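Local coordinates for putative carbohydrate-active enzyme (Uncultured organism, PDB 5WH8), which probably hydrolyses O-glycosidic bonds as the family 5 glycoside hydrolase (cellulase) domain of a longer, multi-modular protein from an uncultured organism, at residues A[62-67]-A[105-110]; A[33-38]-A[269-274]; A[143-148]-A[207-212]; A[13-18]-A[201-206]. One frame throughout, in Å; residues are numbered along the deposited sequence.

Interaction 1. Residues A[62-67]-A[105-110]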
# COMPACT_ATOMS: atom_id res chain seq x y z
N ILE A 62 5.26 7.04 2.87
CA ILE A 62 5.18 5.65 2.44
C ILE A 62 4.97 5.60 0.91
O ILE A 62 4.28 6.47 0.33
CB ILE A 62 4.04 4.92 3.20
CG1 ILE A 62 3.98 3.42 2.84
CG2 ILE A 62 2.70 5.60 2.98
CD1 ILE A 62 3.19 2.65 3.90
N PHE A 63 5.58 4.60 0.25
CA PHE A 63 5.38 4.34 -1.17
C PHE A 63 5.00 2.89 -1.35
O PHE A 63 5.55 2.02 -0.71
CB PHE A 63 6.65 4.66 -2.00
CG PHE A 63 6.39 4.74 -3.49
CD1 PHE A 63 5.70 5.80 -4.04
CD2 PHE A 63 6.81 3.73 -4.33
CE1 PHE A 63 5.41 5.85 -5.39
CE2 PHE A 63 6.53 3.77 -5.69
CZ PHE A 63 5.85 4.84 -6.22
N ARG A 64 4.06 2.63 -2.26
CA ARG A 64 3.58 1.27 -2.51
C ARG A 64 3.99 0.80 -3.91
O ARG A 64 3.75 1.49 -4.90
CB ARG A 64 2.05 1.24 -2.34
CG ARG A 64 1.36 -0.06 -2.73
CD ARG A 64 -0.10 0.15 -2.49
NE ARG A 64 -1.02 -0.98 -2.60
CZ ARG A 64 -1.98 -1.10 -3.52
NH1 ARG A 64 -2.09 -0.28 -4.56
NH2 ARG A 64 -2.82 -2.11 -3.42
N LEU A 65 4.60 -0.38 -3.95
CA LEU A 65 5.04 -1.03 -5.17
C LEU A 65 3.96 -2.02 -5.60
O LEU A 65 3.85 -3.11 -5.06
CB LEU A 65 6.40 -1.74 -4.94
CG LEU A 65 7.54 -0.88 -4.41
CD1 LEU A 65 8.71 -1.77 -4.09
CD2 LEU A 65 7.94 0.19 -5.39
N ALA A 66 3.18 -1.60 -6.59
CA ALA A 66 2.10 -2.44 -7.11
C ALA A 66 2.66 -3.39 -8.15
O ALA A 66 2.89 -3.01 -9.30
CB ALA A 66 1.00 -1.57 -7.73
N ILE A 67 2.87 -4.63 -7.72
CA ILE A 67 3.49 -5.67 -8.54
C ILE A 67 2.37 -6.52 -9.17
O ILE A 67 1.89 -7.46 -8.56
CB ILE A 67 4.44 -6.52 -7.69
CG1 ILE A 67 5.54 -5.64 -7.10
CG2 ILE A 67 5.07 -7.65 -8.51
CD1 ILE A 67 5.96 -6.07 -5.74
N ILE A 105 5.59 -0.48 0.88
CA ILE A 105 4.69 -1.63 0.77
C ILE A 105 5.05 -2.42 -0.47
O ILE A 105 5.06 -1.87 -1.59
CB ILE A 105 3.21 -1.22 0.67
CG1 ILE A 105 2.77 -0.43 1.89
CG2 ILE A 105 2.34 -2.46 0.54
CD1 ILE A 105 1.37 0.17 1.78
N ILE A 106 5.36 -3.71 -0.27
CA ILE A 106 5.52 -4.68 -1.34
C ILE A 106 4.15 -5.30 -1.56
O ILE A 106 3.65 -6.04 -0.69
CB ILE A 106 6.57 -5.75 -0.96
CG1 ILE A 106 7.93 -5.09 -0.70
CG2 ILE A 106 6.68 -6.81 -2.07
CD1 ILE A 106 9.04 -6.06 -0.25
N ASP A 107 3.52 -4.95 -2.68
CA ASP A 107 2.13 -5.36 -2.95
C ASP A 107 2.05 -6.40 -4.07
O ASP A 107 2.35 -6.12 -5.24
CB ASP A 107 1.32 -4.08 -3.26
CG ASP A 107 0.06 -4.33 -4.08
OD1 ASP A 107 -0.62 -5.38 -3.94
OD2 ASP A 107 -0.27 -3.41 -4.87
N TRP A 108 1.69 -7.63 -3.69
CA TRP A 108 1.40 -8.71 -4.65
C TRP A 108 0.01 -8.43 -5.23
O TRP A 108 -1.03 -8.72 -4.62
CB TRP A 108 1.48 -10.06 -3.94
CG TRP A 108 1.28 -11.29 -4.80
CD1 TRP A 108 0.19 -12.13 -4.79
CD2 TRP A 108 2.21 -11.84 -5.75
NE1 TRP A 108 0.39 -13.17 -5.67
CE2 TRP A 108 1.61 -13.01 -6.28
CE3 TRP A 108 3.47 -11.46 -6.21
CZ2 TRP A 108 2.24 -13.79 -7.25
CZ3 TRP A 108 4.10 -12.23 -7.16
CH2 TRP A 108 3.48 -13.38 -7.68
N HIS A 109 0.01 -7.81 -6.40
CA HIS A 109 -1.16 -7.04 -6.87
C HIS A 109 -2.07 -7.89 -7.72
O HIS A 109 -2.12 -7.73 -8.94
CB HIS A 109 -0.68 -5.78 -7.63
CG HIS A 109 -1.72 -4.71 -7.84
ND1 HIS A 109 -1.99 -3.75 -6.89
CD2 HIS A 109 -2.49 -4.39 -8.91
CE1 HIS A 109 -2.88 -2.90 -7.35
NE2 HIS A 109 -3.21 -3.26 -8.58
N VAL A 110 -2.79 -8.81 -7.06
CA VAL A 110 -3.83 -9.63 -7.71
C VAL A 110 -5.02 -8.75 -8.10
O VAL A 110 -5.36 -7.81 -7.38
CB VAL A 110 -4.31 -10.79 -6.81
CG1 VAL A 110 -3.15 -11.64 -6.35
CG2 VAL A 110 -5.09 -10.31 -5.63
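Arg64 and Asp107 meet through their flat ends inside the barrel. The carboxylate is nearly parallel to the guanidinium, the two planes only 14° apart, with OD2 of Asp107 over the centre of the group and 3.2 Å from NH2 of Arg64. No N-H points at that oxygen, so the salt bridge is one of charge alone. The arginine's N-H groups are used by other partners: NE goes to Glu145, NH2 to Asn148, NH1 to Glu237 and Ser35. Its chain suits this by running extended as far as NE from a CG anti to the backbone N (chi1 173°). The same OD2 takes the ND1 proton of His109 at 2.7 Å on its syn side, which fixes the rotation of the imidazole; small enough to fit beneath, Ala66 lays CB over one face of that ring.

Behind these groups the backbones run parallel. Five N-H...O bonds join them, from Ile105 N to Phe63 O (3.0 Å) through to His109 N and Ile67 O (2.9 Å). Apolar branches fill the remainder: CD1 of Ile62 touches CG1 of Ile105 at 3.7 Å, and on the opposite face CD1 of Ile67 lies beside CG2 of Ile106, toward helix 83-100 of this beta-alpha-beta unit. One carboxylate oxygen thus serves both a ring N-H and the guanidinium face, which probably holds Arg64 and His109 in a set mutual orientation.

Interaction 2. Residues A[33-38]-A[269-274]. With EDO (1,2-ethanediol), chain M.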
# COMPACT_ATOMS: atom_id res chain seq x y z
N GLY A 33 0.67 8.42 1.83
CA GLY A 33 1.59 8.37 0.70
C GLY A 33 0.95 8.04 -0.64
O GLY A 33 -0.26 8.25 -0.86
N MET A 34 1.77 7.48 -1.53
CA MET A 34 1.41 7.25 -2.94
C MET A 34 1.69 5.82 -3.35
O MET A 34 2.63 5.19 -2.86
CB MET A 34 2.19 8.17 -3.88
CG MET A 34 1.91 9.65 -3.72
SD MET A 34 0.20 10.11 -4.14
CE MET A 34 0.08 9.67 -5.88
N SER A 35 0.85 5.32 -4.25
CA SER A 35 1.05 4.03 -4.93
C SER A 35 1.61 4.20 -6.34
O SER A 35 1.22 5.10 -7.07
CB SER A 35 -0.28 3.26 -5.04
OG SER A 35 -0.10 1.96 -5.58
N SER A 36 2.49 3.28 -6.74
CA SER A 36 2.81 3.14 -8.16
C SER A 36 1.58 2.69 -8.91
O SER A 36 0.63 2.14 -8.34
CB SER A 36 3.95 2.12 -8.38
OG SER A 36 3.51 0.78 -8.21
N HIS A 37 1.60 2.90 -10.23
CA HIS A 37 0.70 2.21 -11.15
C HIS A 37 1.44 0.89 -11.51
O HIS A 37 2.35 0.48 -10.77
CB HIS A 37 0.41 3.12 -12.36
CG HIS A 37 -0.85 2.83 -13.12
ND1 HIS A 37 -1.06 1.66 -13.82
CD2 HIS A 37 -1.94 3.60 -13.34
CE1 HIS A 37 -2.24 1.71 -14.43
NE2 HIS A 37 -2.80 2.88 -14.14
N GLY A 38 1.08 0.22 -12.59
CA GLY A 38 1.82 -0.99 -12.97
C GLY A 38 3.29 -0.70 -13.21
O GLY A 38 3.63 0.16 -14.01
N VAL A 269 -2.98 5.55 1.08
CA VAL A 269 -2.07 5.51 -0.06
C VAL A 269 -2.91 5.80 -1.32
O VAL A 269 -3.83 5.06 -1.63
CB VAL A 269 -1.38 4.16 -0.18
CG1 VAL A 269 -0.41 4.15 -1.34
CG2 VAL A 269 -0.64 3.79 1.14
N ASN A 270 -2.57 6.86 -2.04
CA ASN A 270 -3.34 7.29 -3.23
C ASN A 270 -2.90 6.62 -4.53
O ASN A 270 -1.69 6.54 -4.83
CB ASN A 270 -3.23 8.83 -3.39
CG ASN A 270 -3.94 9.36 -4.61
OD1 ASN A 270 -3.32 9.86 -5.53
ND2 ASN A 270 -5.27 9.27 -4.61
N TRP A 271 -3.88 6.20 -5.32
CA TRP A 271 -3.69 5.73 -6.70
C TRP A 271 -3.83 6.89 -7.70
O TRP A 271 -4.92 7.48 -7.75
CB TRP A 271 -4.73 4.66 -7.03
CG TRP A 271 -4.52 4.00 -8.36
CD1 TRP A 271 -5.05 4.40 -9.54
CD2 TRP A 271 -3.76 2.82 -8.63
NE1 TRP A 271 -4.65 3.55 -10.55
CE2 TRP A 271 -3.85 2.58 -10.01
CE3 TRP A 271 -2.98 1.96 -7.84
CZ2 TRP A 271 -3.19 1.51 -10.62
CZ3 TRP A 271 -2.34 0.90 -8.44
CH2 TRP A 271 -2.46 0.68 -9.81
N SER A 272 -2.82 7.25 -8.51
CA SER A 272 -1.49 6.60 -8.59
C SER A 272 -0.47 7.66 -8.97
O SER A 272 -0.83 8.71 -9.54
CB SER A 272 -1.45 5.48 -9.64
OG SER A 272 -1.49 6.05 -10.93
N PHE A 273 0.79 7.37 -8.67
CA PHE A 273 1.92 8.18 -9.15
C PHE A 273 2.34 7.68 -10.52
O PHE A 273 3.14 6.73 -10.63
CB PHE A 273 3.09 8.11 -8.18
CG PHE A 273 4.19 9.09 -8.50
CD1 PHE A 273 4.03 10.45 -8.26
CD2 PHE A 273 5.38 8.65 -9.03
CE1 PHE A 273 5.07 11.35 -8.55
CE2 PHE A 273 6.42 9.53 -9.31
CZ PHE A 273 6.26 10.88 -9.07
N ALA A 274 1.79 8.30 -11.55
CA ALA A 274 1.99 7.91 -12.94
C ALA A 274 1.50 9.09 -13.78
O ALA A 274 0.77 9.94 -13.27
CB ALA A 274 1.22 6.64 -13.27
C1 EDO M . -6.26 2.10 -13.58
O1 EDO M . -6.00 3.49 -13.34
C2 EDO M . -6.47 1.76 -15.07
O2 EDO M . -5.57 2.47 -15.94
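Gly33 and Val269 begin the firmly built half of this contact, where the first and last strands of the barrel close the ring. Asn270 N binds Gly33 O at 2.9 Å and Ser35 N binds Asn270 O, while CG1 of Val269 presses to 3.4 Å from Ser35 N; Gly33 adds no side chain to the face that Val269 occupies. Met34, bent at both chi2 and chi3, curls back alongside Asn270 and brings its CE to 3.4 Å from OD1 of Asn270. CZ2 of Trp271 lies 3.6 Å above the His37 ring, over its centre, a close but oblique meeting with the planes 45° apart.

The strand pairing is looser from Trp271 on, where the chain turns a corner and a cis peptide precedes Ser272, yet Phe273 N still reaches Ser35 O in a nearly straight bond of 2.8 Å. An ethanediol, probably from the crystallisation liquor, takes the Trp271 NE1 proton on its O1 at 3.1 Å but only a weak bond from His37 NE2; Glu278 binds both that NE2 and the diol.

Around this seam, Met34 and Phe273 point outward onto Leu54 of helix 48-56, whereas Val269 and Trp271 face inward to Arg64 of strand 62-68, and Asn270 packs on Phe238 of strand 233-239.

Interaction 3. Residues A[143-148]-A[207-212]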
# COMPACT_ATOMS: atom_id res chain seq x y z
N LEU A 143 6.49 -3.27 4.57
CA LEU A 143 5.22 -3.92 4.93
C LEU A 143 4.86 -4.86 3.79
O LEU A 143 5.13 -4.53 2.64
CB LEU A 143 4.08 -2.92 5.17
CG LEU A 143 4.26 -1.93 6.33
CD1 LEU A 143 5.08 -0.75 5.87
CD2 LEU A 143 2.92 -1.43 6.84
N TYR A 144 4.24 -6.00 4.10
CA TYR A 144 3.94 -7.03 3.10
C TYR A 144 2.43 -7.09 2.80
O TYR A 144 1.63 -7.53 3.64
CB TYR A 144 4.46 -8.40 3.60
CG TYR A 144 5.97 -8.46 3.91
CD1 TYR A 144 6.91 -7.85 3.08
CD2 TYR A 144 6.44 -9.18 5.02
CE1 TYR A 144 8.27 -7.96 3.35
CE2 TYR A 144 7.77 -9.27 5.30
CZ TYR A 144 8.69 -8.65 4.46
OH TYR A 144 10.04 -8.77 4.73
N GLU A 145 2.02 -6.65 1.61
CA GLU A 145 0.61 -6.69 1.19
C GLU A 145 0.43 -7.91 0.28
O GLU A 145 0.80 -7.89 -0.89
CB GLU A 145 0.23 -5.38 0.47
CG GLU A 145 -1.22 -5.31 0.01
CD GLU A 145 -1.64 -3.96 -0.57
OE1 GLU A 145 -0.77 -3.09 -0.75
OE2 GLU A 145 -2.84 -3.80 -0.88
N ILE A 146 -0.12 -8.99 0.84
CA ILE A 146 -0.01 -10.32 0.24
C ILE A 146 -1.02 -10.60 -0.91
O ILE A 146 -0.80 -11.56 -1.67
CB ILE A 146 -0.10 -11.44 1.35
CG1 ILE A 146 -1.38 -11.30 2.19
CG2 ILE A 146 1.15 -11.41 2.23
CD1 ILE A 146 -1.69 -12.56 3.06
N CYS A 147 -2.08 -9.80 -1.04
CA CYS A 147 -3.06 -9.92 -2.15
C CYS A 147 -3.96 -8.68 -2.29
O CYS A 147 -5.01 -8.59 -1.66
CB CYS A 147 -3.94 -11.18 -2.00
SG CYS A 147 -4.74 -11.40 -0.39
N ASN A 148 -3.56 -7.77 -3.16
CA ASN A 148 -4.26 -6.49 -3.41
C ASN A 148 -5.80 -6.48 -3.28
O ASN A 148 -6.36 -5.90 -2.32
CB ASN A 148 -3.85 -6.02 -4.81
CG ASN A 148 -4.63 -4.82 -5.31
OD1 ASN A 148 -4.72 -3.80 -4.63
ND2 ASN A 148 -5.20 -4.93 -6.51
N THR A 207 -7.01 -4.87 4.52
CA THR A 207 -7.13 -3.88 3.46
C THR A 207 -8.54 -3.35 3.26
O THR A 207 -9.51 -4.12 3.15
CB THR A 207 -6.67 -4.49 2.16
OG1 THR A 207 -5.41 -5.12 2.37
CG2 THR A 207 -6.56 -3.46 1.05
N LEU A 208 -8.64 -2.03 3.16
CA LEU A 208 -9.84 -1.33 2.73
C LEU A 208 -9.48 -0.46 1.51
O LEU A 208 -8.54 0.33 1.58
CB LEU A 208 -10.39 -0.45 3.87
CG LEU A 208 -11.62 0.40 3.54
CD1 LEU A 208 -12.85 -0.49 3.28
CD2 LEU A 208 -11.85 1.45 4.65
N HIS A 209 -10.21 -0.61 0.41
CA HIS A 209 -10.01 0.22 -0.79
C HIS A 209 -11.29 0.98 -1.11
O HIS A 209 -12.39 0.40 -1.12
CB HIS A 209 -9.61 -0.60 -2.01
CG HIS A 209 -8.20 -1.09 -1.98
ND1 HIS A 209 -7.66 -1.81 -3.02
CD2 HIS A 209 -7.22 -0.96 -1.07
CE1 HIS A 209 -6.41 -2.12 -2.74
NE2 HIS A 209 -6.12 -1.63 -1.55
N PHE A 210 -11.16 2.28 -1.39
CA PHE A 210 -12.32 3.08 -1.81
C PHE A 210 -11.96 4.02 -2.93
O PHE A 210 -10.81 4.40 -3.08
CB PHE A 210 -12.92 3.88 -0.63
CG PHE A 210 -12.11 5.09 -0.21
CD1 PHE A 210 -12.30 6.32 -0.84
CD2 PHE A 210 -11.20 5.04 0.84
CE1 PHE A 210 -11.57 7.43 -0.50
CE2 PHE A 210 -10.46 6.18 1.18
CZ PHE A 210 -10.67 7.37 0.51
N TYR A 211 -12.98 4.38 -3.71
CA TYR A 211 -12.87 5.37 -4.77
C TYR A 211 -14.01 6.37 -4.56
O TYR A 211 -15.18 5.99 -4.49
CB TYR A 211 -12.89 4.68 -6.16
CG TYR A 211 -11.52 4.17 -6.54
CD1 TYR A 211 -11.01 3.01 -5.99
CD2 TYR A 211 -10.72 4.92 -7.39
CE1 TYR A 211 -9.72 2.58 -6.29
CE2 TYR A 211 -9.44 4.51 -7.70
CZ TYR A 211 -8.95 3.34 -7.16
OH TYR A 211 -7.65 2.98 -7.46
N SER A 212 -13.67 7.65 -4.40
CA SER A 212 -14.63 8.62 -3.88
C SER A 212 -15.78 8.93 -4.84
O SER A 212 -16.80 9.49 -4.42
CB SER A 212 -13.90 9.91 -3.47
OG SER A 212 -13.43 10.63 -4.56
O HOH W 1 -4.47 -5.81 -0.16
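Glu145 and His209 point toward each other within the barrel, the glutamate stretched out with CG anti to its backbone N (chi1 -179°) and the histidine with CG anti to its carbonyl carbon (chi1 -74°). The carboxylate stands nearly upright to the ring, and OE2 of Glu145 stops 4.0 Å from NE2 of His209. A third group arrives from Asn148, whose side chain runs roughly perpendicular to that of His209, its amide turned 42° from the ring, and sets OD1 of Asn148 in the imidazole plane, 3.0 Å from CE1 of His209.

These two strands are the fourth and sixth of the TIM barrel and do not pair with each other, so they meet through side chains and a bridging water. In family 5 enzymes the asparagine-glutamate pair after the fourth strand belongs to the active site, consistent with Asn148 and Glu149 here.

Water 1 binds Glu145 OE2 at 2.7 Å, Asn148 O at 2.9 Å and Thr207 OG1 at 2.8 Å; threonine suits the spot with a hydroxyl for the water and a small methyl that fits beside Glu145 and Asn148. Both ring nitrogens of His209 have outside partners, ND1 with Glu149 and NE2 with Thr236, which also bonds Glu145 OE2; Asn148 OD1 has Arg64.

Interaction 4. Residues A[13-18]-A[201-206]. With EDO (1,2-ethanediol), chain C; EDO (1,2-ethanediol), chain B.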
# COMPACT_ATOMS: atom_id res chain seq x y z
N LYS A 13 10.44 0.64 13.64
CA LYS A 13 9.66 -0.54 13.26
C LYS A 13 8.24 -0.45 13.80
O LYS A 13 8.03 -0.39 15.01
CB LYS A 13 10.33 -1.82 13.75
CG LYS A 13 9.68 -3.10 13.22
CD LYS A 13 10.61 -4.28 13.50
CE LYS A 13 10.21 -5.55 12.78
NZ LYS A 13 11.37 -6.48 12.71
N LEU A 14 7.27 -0.42 12.89
CA LEU A 14 5.85 -0.32 13.25
C LEU A 14 5.30 -1.71 13.63
O LEU A 14 5.79 -2.75 13.16
CB LEU A 14 5.04 0.26 12.08
CG LEU A 14 5.59 1.52 11.43
CD1 LEU A 14 4.76 1.92 10.18
CD2 LEU A 14 5.67 2.66 12.46
N SER A 15 4.30 -1.72 14.51
CA SER A 15 3.57 -2.95 14.83
C SER A 15 2.08 -2.65 14.98
O SER A 15 1.64 -1.50 14.91
CB SER A 15 4.14 -3.60 16.09
OG SER A 15 3.93 -2.78 17.21
N VAL A 16 1.28 -3.70 15.18
CA VAL A 16 -0.17 -3.56 15.37
C VAL A 16 -0.56 -3.84 16.82
O VAL A 16 -0.22 -4.89 17.35
CB VAL A 16 -0.94 -4.52 14.42
CG1 VAL A 16 -2.42 -4.20 14.42
CG2 VAL A 16 -0.36 -4.44 13.02
N GLN A 17 -1.27 -2.89 17.43
CA GLN A 17 -1.84 -3.06 18.78
C GLN A 17 -3.34 -2.80 18.73
O GLN A 17 -3.78 -1.67 18.55
CB GLN A 17 -1.18 -2.11 19.78
CG GLN A 17 0.23 -2.49 20.21
CD GLN A 17 0.78 -1.59 21.31
OE1 GLN A 17 0.10 -0.67 21.78
NE2 GLN A 17 2.01 -1.86 21.74
N GLY A 18 -4.12 -3.87 18.86
CA GLY A 18 -5.56 -3.78 18.70
C GLY A 18 -5.90 -3.28 17.31
O GLY A 18 -5.43 -3.84 16.31
N TYR A 201 -2.96 -14.74 13.50
CA TYR A 201 -1.57 -14.29 13.57
C TYR A 201 -1.47 -12.89 14.17
O TYR A 201 -2.40 -12.10 14.04
CB TYR A 201 -0.95 -14.28 12.17
CG TYR A 201 -1.05 -15.58 11.42
CD1 TYR A 201 -0.21 -16.64 11.71
CD2 TYR A 201 -2.00 -15.75 10.41
CE1 TYR A 201 -0.31 -17.84 11.02
CE2 TYR A 201 -2.09 -16.93 9.72
CZ TYR A 201 -1.26 -17.98 10.03
OH TYR A 201 -1.38 -19.16 9.32
N ASP A 202 -0.33 -12.59 14.79
CA ASP A 202 -0.01 -11.23 15.26
C ASP A 202 0.41 -10.30 14.11
O ASP A 202 0.86 -10.76 13.05
CB ASP A 202 1.14 -11.26 16.28
CG ASP A 202 0.83 -12.07 17.53
OD1 ASP A 202 -0.33 -12.06 17.99
OD2 ASP A 202 1.78 -12.71 18.05
N ASN A 203 0.34 -8.99 14.36
CA ASN A 203 0.84 -7.96 13.44
C ASN A 203 0.23 -8.13 12.05
O ASN A 203 0.93 -8.12 11.04
CB ASN A 203 2.37 -7.97 13.37
CG ASN A 203 3.01 -7.29 14.55
OD1 ASN A 203 2.47 -6.32 15.08
ND2 ASN A 203 4.14 -7.81 14.99
N VAL A 204 -1.10 -8.26 12.03
CA VAL A 204 -1.85 -8.32 10.78
C VAL A 204 -2.86 -7.17 10.72
O VAL A 204 -3.56 -6.86 11.69
CB VAL A 204 -2.61 -9.67 10.61
CG1 VAL A 204 -3.52 -9.67 9.39
CG2 VAL A 204 -1.61 -10.82 10.51
N MET A 205 -2.91 -6.53 9.55
CA MET A 205 -3.90 -5.50 9.24
C MET A 205 -4.71 -5.95 8.02
O MET A 205 -4.28 -6.85 7.30
CB MET A 205 -3.23 -4.14 8.97
CG MET A 205 -2.35 -3.69 10.14
SD MET A 205 -1.53 -2.10 9.86
CE MET A 205 -2.89 -0.98 10.13
N TYR A 206 -5.87 -5.33 7.81
CA TYR A 206 -6.81 -5.71 6.76
C TYR A 206 -7.03 -4.54 5.80
O TYR A 206 -7.19 -3.38 6.21
CB TYR A 206 -8.14 -6.17 7.39
CG TYR A 206 -7.98 -7.44 8.20
CD1 TYR A 206 -7.49 -7.38 9.51
CD2 TYR A 206 -8.25 -8.68 7.65
CE1 TYR A 206 -7.31 -8.55 10.25
CE2 TYR A 206 -8.07 -9.85 8.41
CZ TYR A 206 -7.58 -9.76 9.68
OH TYR A 206 -7.41 -10.93 10.43
C1 EDO C . -6.11 -6.67 15.13
O1 EDO C . -4.76 -6.31 15.43
C2 EDO C . -6.15 -7.37 13.78
O2 EDO C . -6.10 -6.40 12.73
C1 EDO B . 6.95 -2.96 9.79
O1 EDO B . 6.29 -3.84 8.89
C2 EDO B . 6.96 -1.56 9.19
O2 EDO B . 7.76 -0.74 10.03
O HOH W 2 -0.71 -7.67 16.68
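A small, partly exposed contact joins the N-terminal hairpin to the bottom of the barrel, where the loop 201-203 leads into strand 204-211. It centres on one hydrogen bond: Val16 N gives its proton to Asn203 OD1 at 2.9 Å, almost straight at 175°. The amide oxygen of the asparagine serves here as a backbone carbonyl would. Asparagine is well chosen for a backbone in the left-handed helical region (phi 54°), which it tolerates better than most residues, and a chi1 of -79° swings OD1 of Asn203 over to the hairpin, where it also lies 3.3 Å from Ser15 CB.

A water completes the link from the backbone side, accepting from Asn203 N and donating to Val16 O, both at 2.9 Å. Thus both backbone polar atoms of Val16 are tied to the same residue, one directly and one through solvent.

The apolar part is modest. The branched valine can address two neighbours at once: CG2 of Val16 rests 3.6 Å from CG of Met205, the two side chains crossing, while CG1 turns to the Val204 side. There it faces an ethanediol, probably from the crystallisation liquor, that spans the two segments, its O1 donating to Gly18 O at 2.7 Å and its O2 to Val204 O at 2.8 Å.

Strand 20-22, the other arm of the hairpin, pairs with Ser15 through Val22, and its Met21 touches Met205. Val16 further packs on Ala232 ahead of strand 233-239, Met205 leans on Phe234 within that strand, and Arg172 at the end of helix 157-172 binds the carbonyl of Asp202.

In the fold
Interactions 1, 2 and 3 gather round the barrel axis near its C-terminal end, where family 5 enzymes keep their active site. Interaction 1 has its centre about 9 Å from those of both interactions 2 and 3, and Arg64 serves both: its guanidinium reaches into interaction 3, while its backbone turns to interaction 2, Arg64 O lying 2.9 Å from Ser36 N. Ala66 N adds a bond to Ser36 OG, also at 2.9 Å. Interactions 2 and 3 touch more lightly, through Trp271 and Tyr211. Interaction 4 lies at the opposite end, its centre about 15 Å from that of interaction 3, although strand 204-211 runs through both and so connects the N-terminal hairpin to the probable substrate pocket.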